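Local structure of leucine aminopeptidase (7D1B) at residues A[275-278]-A[282-285]; A[168-173]-A[332-337]. The protein probably cyclises N-terminal glutaminyl residues of peptides as a zinc-dependent glutaminyl cyclase built on the M28 aminopeptidase fold. All coordinates share one frame; numbering follows the deposited sequence.

Overall arrangement
From the N terminus the chain forms helices 51-63 and 72-87, then strands 91-99, 108-117 and 123-130 of the central mixed sheet. Helix 153-167 follows and runs into the connection 168-173, which leads to strand 178-184. Beyond strand 225-232 and helices 246-251 and 253-266 comes contact 1, a short local loop in which 275-278 and 282-285 meet across three intervening residues. After edge strand 297-300, helix 320-336 packs its last turn on 168-173, making contact 2. Contact 1 is therefore nested inside the long loop that contact 2 closes. Their centres lie about 28 Å apart; the Val283 side chain of contact 1 is about 10 Å from the zinc, whereas contact 2 ties the C-terminal helix to a helix-to-strand connection.

Contact 1: residues A[275-278]-A[282-285]; sequences RGFD and DVLD
Arg275 sends CG trans to its own N and then bends at chi2 (76°), a course that carries the guanidinium across to Asp282. The aspartate meets it with CG beside its backbone N, although its CB bond leads away from 275-278. One salt bridge results: Arg275 NH2 donates to Asp282 OD1 at 2.8 Å, with an N-H...O angle of 163°. Asp282 OD1 accepts the N-H through its syn lone pair. The guanidinium and carboxylate planes are 7° apart, and OD1 sits at the guanidinium edge, close to its plane. Arg275 NH1 is 3.6 Å from Asp282 OD1 and has other work, donating to the carbonyls of Thr281 and Met244; together these bonds fix the rotation of the guanidinium. Asp282 OD2 is held in turn by Arg250, and two arginines thus share one carboxylate, which would probably keep it ionised.

Deeper in, Phe277 and Val283 both direct CB toward the opposite segment. Their meeting is light: Phe277 CD2 lies 4.2 Å from Val283 CG2, the methyl approaching the ring obliquely and the side chains crossing at roughly a right angle. Phe303 touches both residues and continues this apolar patch. The backbone is anchored on both sides, Val283 N bonding to Glu245 OE2 and the carbonyl of Gly276 accepting a bond from Arg241.

The side chain of Val283 lies about 10 Å from the zinc ion bound by Asp155, Glu188 and His309, so this irregular loop of the M28 fold stands back from the metal site rather than forming part of it. It joins strand 274-275 to helix 287-292, with helix 246-251 packed against it through Leu249 on Arg275 and Tyr247 on Asp282.

Contact 2: residues A[168-173]-A[332-337]; sequences HHMKGV and GWIQIQ
Gln335 on helix 320-336 and Val173 cross at about a right angle. From its CB, Gln335 places CG beside the backbone N (chi1 -72°), and this CG makes the touch, 4.0 Å from Val173 CG1. Beyond CG the chain runs on extended to the amide, whose NE2 donates to the carbonyls of Leu331 and Lys45, so the polar tip is bound elsewhere and only the aliphatic part serves the contact. Val173 points its CB toward the helix, and its CG1 also comes within 4.4 Å of Ile334 CG2, settling against two successive helical residues. The touching residues are buried, and the contact between the segments is wholly one of carbon against carbon. In the alpha/beta fold of the M28 peptidases, this packing sets the end of the C-terminal helix against the loop linking helix 153-167 to strand 178-184 of the central sheet. That loop carries backbone bonds from Gly172 N to His169 O and from Val173 N to Met170 O, the latter 3.0 Å long. Met170 adds a looser touch, its terminal CE 4.5 Å from Ile334 CD1. Val179 of strand 178-184 lies against both Met170 and Ile334.

Contact 1: residues A[275-278]-A[282-285]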
ATOM      1  N   ARG A 275       6.804  -6.678  18.788  1.00 13.21           N
ATOM      2  CA  ARG A 275       7.179  -5.293  18.524  1.00 13.49           C
ATOM      3  C   ARG A 275       8.397  -5.224  17.610  1.00 13.76           C
ATOM      4  O   ARG A 275       9.459  -5.745  17.945  1.00 15.78           O
ATOM      5  CB  ARG A 275       7.548  -4.646  19.861  1.00 16.17           C
ATOM      6  CG  ARG A 275       7.965  -3.233  19.765  1.00 18.07           C
ATOM      7  CD  ARG A 275       6.762  -2.369  19.560  1.00 19.70           C
ATOM      8  NE  ARG A 275       7.178  -0.983  19.642  1.00 21.69           N
ATOM      9  CZ  ARG A 275       7.749  -0.325  18.645  1.00 21.68           C
ATOM     10  NH1 ARG A 275       7.925  -0.936  17.470  1.00 22.63           N
ATOM     11  NH2 ARG A 275       8.159   0.937  18.826  1.00 23.46           N
ATOM     12  N   GLY A 276       8.267  -4.517  16.497  1.00 13.96           N
ATOM     13  CA  GLY A 276       9.437  -4.096  15.745  1.00 15.85           C
ATOM     14  C   GLY A 276      10.068  -5.169  14.869  1.00 14.24           C
ATOM     15  O   GLY A 276       9.593  -6.298  14.748  1.00 14.36           O
ATOM     16  N   PHE A 277      11.200  -4.773  14.272  1.00 14.77           N
ATOM     17  CA  PHE A 277      11.952  -5.546  13.287  1.00 14.88           C
ATOM     18  C   PHE A 277      13.430  -5.431  13.613  1.00 16.07           C
ATOM     19  O   PHE A 277      13.854  -4.519  14.327  1.00 17.60           O
ATOM     20  CB  PHE A 277      11.697  -5.003  11.875  1.00 15.31           C
ATOM     21  CG  PHE A 277      10.231  -4.935  11.552  1.00 13.63           C
ATOM     22  CD1 PHE A 277       9.542  -6.083  11.174  1.00 14.18           C
ATOM     23  CD2 PHE A 277       9.513  -3.758  11.720  1.00 14.31           C
ATOM     24  CE1 PHE A 277       8.186  -6.054  10.952  1.00 13.61           C
ATOM     25  CE2 PHE A 277       8.152  -3.725  11.469  1.00 14.01           C
ATOM     26  CZ  PHE A 277       7.491  -4.881  11.095  1.00 13.94           C
ATOM     27  N   ASP A 278      14.228  -6.359  13.080  1.00 15.65           N
ATOM     28  CA  ASP A 278      15.675  -6.213  13.233  1.00 17.85           C
ATOM     29  C   ASP A 278      16.163  -4.918  12.598  1.00 18.44           C
ATOM     30  O   ASP A 278      17.061  -4.255  13.134  1.00 20.35           O
ATOM     31  CB  ASP A 278      16.403  -7.397  12.602  1.00 20.59           C
ATOM     32  CG  ASP A 278      16.226  -8.680  13.381  1.00 25.34           C
ATOM     33  OD1 ASP A 278      15.833  -8.617  14.565  1.00 27.57           O
ATOM     34  OD2 ASP A 278      16.512  -9.752  12.807  1.00 30.32           O
ATOM     35  N   ASP A 282      10.766   1.446  14.598  1.00 17.28           N
ATOM     36  CA  ASP A 282       9.803   2.388  14.054  1.00 18.22           C
ATOM     37  C   ASP A 282      10.176   2.646  12.606  1.00 17.77           C
ATOM     38  O   ASP A 282      11.357   2.809  12.281  1.00 20.33           O
ATOM     39  CB  ASP A 282       9.852   3.710  14.828  1.00 21.88           C
ATOM     40  CG  ASP A 282       9.288   3.594  16.249  1.00 24.25           C
ATOM     41  OD1 ASP A 282       8.852   2.496  16.667  1.00 25.42           O
ATOM     42  OD2 ASP A 282       9.270   4.620  16.947  1.00 31.06           O
ATOM     43  N   VAL A 283       9.171   2.676  11.737  1.00 14.82           N
ATOM     44  CA  VAL A 283       9.388   2.708  10.295  1.00 15.13           C
ATOM     45  C   VAL A 283       8.659   3.917   9.732  1.00 14.28           C
ATOM     46  O   VAL A 283       7.428   3.982   9.792  1.00 15.41           O
ATOM     47  CB  VAL A 283       8.902   1.414   9.617  1.00 17.05           C
ATOM     48  CG1 VAL A 283       9.235   1.455   8.121  1.00 17.89           C
ATOM     49  CG2 VAL A 283       9.517   0.172  10.275  1.00 19.13           C
ATOM     50  N   LEU A 284       9.405   4.868   9.184  1.00 15.38           N
ATOM     51  CA  LEU A 284       8.780   5.945   8.425  1.00 15.82           C
ATOM     52  C   LEU A 284       8.220   5.370   7.130  1.00 14.41           C
ATOM     53  O   LEU A 284       8.905   4.619   6.424  1.00 15.81           O
ATOM     54  CB  LEU A 284       9.810   7.026   8.112  1.00 17.19           C
ATOM     55  CG  LEU A 284      10.363   7.756   9.339  1.00 20.53           C
ATOM     56  CD1 LEU A 284      11.491   8.669   8.910  1.00 23.36           C
ATOM     57  CD2 LEU A 284       9.247   8.529  10.041  1.00 23.34           C
ATOM     58  N   ASP A 285       6.984   5.727   6.804  1.00 13.34           N
ATOM     59  CA  ASP A 285       6.355   5.176   5.615  1.00 12.70           C
ATOM     60  C   ASP A 285       5.183   6.086   5.248  1.00 12.15           C
ATOM     61  O   ASP A 285       4.968   7.147   5.855  1.00 12.79           O
ATOM     62  CB  ASP A 285       5.951   3.720   5.871  1.00 13.51           C
ATOM     63  CG  ASP A 285       5.988   2.860   4.639  1.00 13.93           C
ATOM     64  OD1 ASP A 285       5.997   3.387   3.509  1.00 14.45           O
ATOM     65  OD2 ASP A 285       5.984   1.605   4.794  1.00 15.22           O
TER

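Contact 2: residues A[168-173]-A[332-337]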
ATOM      1  N   HIS A 168     -11.828  -7.860  -7.777  1.00 11.69           N
ATOM      2  CA  HIS A 168     -12.768  -8.857  -8.288  1.00 12.11           C
ATOM      3  C   HIS A 168     -13.912  -9.122  -7.319  1.00 11.89           C
ATOM      4  O   HIS A 168     -14.984  -9.570  -7.750  1.00 13.24           O
ATOM      5  CB  HIS A 168     -12.057 -10.169  -8.594  1.00 13.09           C
ATOM      6  CG  HIS A 168     -11.155 -10.092  -9.779  1.00 12.76           C
ATOM      7  ND1 HIS A 168     -11.621 -10.191 -11.072  1.00 13.85           N
ATOM      8  CD2 HIS A 168      -9.813  -9.915  -9.873  1.00 13.69           C
ATOM      9  CE1 HIS A 168     -10.603 -10.089 -11.910  1.00 14.67           C
ATOM     10  NE2 HIS A 168      -9.499  -9.916 -11.211  1.00 14.49           N
ATOM     11  N   HIS A 169     -13.695  -8.864  -6.026  1.00 11.75           N
ATOM     12  CA  HIS A 169     -14.616  -9.262  -4.974  1.00 11.89           C
ATOM     13  C   HIS A 169     -15.386  -8.101  -4.384  1.00 11.41           C
ATOM     14  O   HIS A 169     -16.431  -8.338  -3.780  1.00 11.72           O
ATOM     15  CB  HIS A 169     -13.830  -9.950  -3.850  1.00 11.91           C
ATOM     16  CG  HIS A 169     -12.918 -11.012  -4.365  1.00 12.16           C
ATOM     17  ND1 HIS A 169     -13.317 -12.323  -4.545  1.00 13.45           N
ATOM     18  CD2 HIS A 169     -11.641 -10.934  -4.810  1.00 12.65           C
ATOM     19  CE1 HIS A 169     -12.309 -13.005  -5.065  1.00 13.12           C
ATOM     20  NE2 HIS A 169     -11.285 -12.182  -5.246  1.00 12.98           N
ATOM     21  N   MET A 170     -14.908  -6.857  -4.545  1.00 11.36           N
ATOM     22  CA  MET A 170     -15.412  -5.749  -3.729  1.00 11.23           C
ATOM     23  C   MET A 170     -16.911  -5.526  -3.879  1.00 10.81           C
ATOM     24  O   MET A 170     -17.580  -5.249  -2.880  1.00 11.54           O
ATOM     25  CB  MET A 170     -14.656  -4.455  -4.021  1.00 11.83           C
ATOM     26  CG  MET A 170     -13.234  -4.430  -3.508  1.00 12.06           C
ATOM     27  SD  MET A 170     -13.054  -4.714  -1.725  1.00 13.18           S
ATOM     28  CE  MET A 170     -13.749  -3.188  -1.109  1.00 16.52           C
ATOM     29  N   LYS A 171     -17.462  -5.626  -5.100  1.00 11.61           N
ATOM     30  CA  LYS A 171     -18.893  -5.362  -5.237  1.00 12.11           C
ATOM     31  C   LYS A 171     -19.747  -6.427  -4.578  1.00 11.61           C
ATOM     32  O   LYS A 171     -20.949  -6.197  -4.410  1.00 12.79           O
ATOM     33  CB  LYS A 171     -19.314  -5.127  -6.690  1.00 13.07           C
ATOM     34  CG  LYS A 171     -18.862  -3.788  -7.266  1.00 14.28           C
ATOM     35  CD  LYS A 171     -19.197  -2.590  -6.403  1.00 19.77           C
ATOM     36  CE  LYS A 171     -20.684  -2.398  -6.193  1.00 21.15           C
ATOM     37  NZ  LYS A 171     -21.234  -1.398  -7.158  1.00 20.53           N
ATOM     38  N   GLY A 172     -19.162  -7.562  -4.183  1.00 11.77           N
ATOM     39  CA  GLY A 172     -19.862  -8.567  -3.408  1.00 12.35           C
ATOM     40  C   GLY A 172     -19.621  -8.493  -1.914  1.00 11.96           C
ATOM     41  O   GLY A 172     -20.048  -9.409  -1.204  1.00 13.11           O
ATOM     42  N   VAL A 173     -18.961  -7.455  -1.409  1.00 11.36           N
ATOM     43  CA  VAL A 173     -18.614  -7.356   0.010  1.00 11.62           C
ATOM     44  C   VAL A 173     -19.638  -6.472   0.713  1.00 11.36           C
ATOM     45  O   VAL A 173     -19.856  -5.328   0.276  1.00 12.56           O
ATOM     46  CB  VAL A 173     -17.201  -6.780   0.201  1.00 12.08           C
ATOM     47  CG1 VAL A 173     -16.917  -6.564   1.684  1.00 14.33           C
ATOM     48  CG2 VAL A 173     -16.166  -7.703  -0.434  1.00 13.06           C
ATOM     49  N   GLY A 332     -11.948  -8.685   6.225  1.00 10.86           N
ATOM     50  CA  GLY A 332     -12.600  -8.872   7.516  1.00 11.36           C
ATOM     51  C   GLY A 332     -12.679  -7.579   8.301  1.00 10.76           C
ATOM     52  O   GLY A 332     -13.718  -7.252   8.881  1.00 12.08           O
ATOM     53  N   TRP A 333     -11.585  -6.820   8.305  1.00 11.19           N
ATOM     54  CA  TRP A 333     -11.553  -5.499   8.926  1.00 11.78           C
ATOM     55  C   TRP A 333     -12.662  -4.609   8.371  1.00 11.25           C
ATOM     56  O   TRP A 333     -13.389  -3.950   9.126  1.00 12.31           O
ATOM     57  CB  TRP A 333     -10.164  -4.898   8.684  1.00 11.82           C
ATOM     58  CG  TRP A 333     -10.003  -3.455   9.079  1.00 11.83           C
ATOM     59  CD1 TRP A 333     -10.203  -2.899  10.315  1.00 12.70           C
ATOM     60  CD2 TRP A 333      -9.556  -2.394   8.227  1.00 11.84           C
ATOM     61  NE1 TRP A 333      -9.923  -1.546  10.278  1.00 13.85           N
ATOM     62  CE2 TRP A 333      -9.518  -1.215   9.006  1.00 12.83           C
ATOM     63  CE3 TRP A 333      -9.209  -2.322   6.866  1.00 12.51           C
ATOM     64  CZ2 TRP A 333      -9.107   0.014   8.480  1.00 13.36           C
ATOM     65  CZ3 TRP A 333      -8.804  -1.097   6.341  1.00 12.97           C
ATOM     66  CH2 TRP A 333      -8.763   0.058   7.147  1.00 13.58           C
ATOM     67  N   ILE A 334     -12.822  -4.603   7.049  1.00 11.25           N
ATOM     68  CA  ILE A 334     -13.885  -3.817   6.424  1.00 11.92           C
ATOM     69  C   ILE A 334     -15.256  -4.265   6.927  1.00 11.09           C
ATOM     70  O   ILE A 334     -16.097  -3.441   7.309  1.00 12.57           O
ATOM     71  CB  ILE A 334     -13.772  -3.898   4.895  1.00 11.94           C
ATOM     72  CG1 ILE A 334     -12.563  -3.095   4.426  1.00 12.73           C
ATOM     73  CG2 ILE A 334     -15.050  -3.423   4.212  1.00 13.54           C
ATOM     74  CD1 ILE A 334     -12.038  -3.517   3.036  1.00 12.99           C
ATOM     75  N   GLN A 335     -15.504  -5.577   6.923  1.00 11.64           N
ATOM     76  CA  GLN A 335     -16.833  -6.090   7.226  1.00 12.20           C
ATOM     77  C   GLN A 335     -17.222  -5.881   8.678  1.00 12.38           C
ATOM     78  O   GLN A 335     -18.415  -5.768   8.964  1.00 14.03           O
ATOM     79  CB  GLN A 335     -16.902  -7.577   6.912  1.00 12.31           C
ATOM     80  CG  GLN A 335     -16.909  -7.906   5.439  1.00 12.86           C
ATOM     81  CD  GLN A 335     -16.672  -9.380   5.248  1.00 12.73           C
ATOM     82  OE1 GLN A 335     -17.595 -10.195   5.354  1.00 14.09           O
ATOM     83  NE2 GLN A 335     -15.414  -9.749   5.038  1.00 13.37           N
ATOM     84  N   ILE A 336     -16.263  -5.867   9.611  1.00 12.36           N
ATOM     85  CA  ILE A 336     -16.627  -5.760  11.026  1.00 13.36           C
ATOM     86  C   ILE A 336     -16.954  -4.338  11.453  1.00 13.32           C
ATOM     87  O   ILE A 336     -17.444  -4.137  12.569  1.00 15.27           O
ATOM     88  CB  ILE A 336     -15.608  -6.411  11.982  1.00 13.63           C
ATOM     89  CG1 ILE A 336     -14.291  -5.623  11.985  1.00 14.89           C
ATOM     90  CG2 ILE A 336     -15.416  -7.890  11.661  1.00 15.28           C
ATOM     91  CD1 ILE A 336     -13.288  -6.146  12.994  1.00 17.16           C
ATOM     92  N   GLN A 337     -16.691  -3.336  10.619  1.00 12.68           N
ATOM     93  CA  GLN A 337     -17.024  -1.966  11.002  1.00 13.12           C
ATOM     94  C   GLN A 337     -18.526  -1.814  11.182  1.00 14.13           C
ATOM     95  O   GLN A 337     -19.316  -2.275  10.364  1.00 14.43           O
ATOM     96  CB  GLN A 337     -16.556  -0.959   9.943  1.00 13.35           C
ATOM     97  CG  GLN A 337     -15.059  -1.032   9.633  1.00 13.28           C
ATOM     98  CD  GLN A 337     -14.210  -0.898  10.885  1.00 13.54           C
ATOM     99  OE1 GLN A 337     -14.289   0.112  11.594  1.00 15.95           O
ATOM    100  NE2 GLN A 337     -13.413  -1.918  11.183  1.00 13.64           N
TER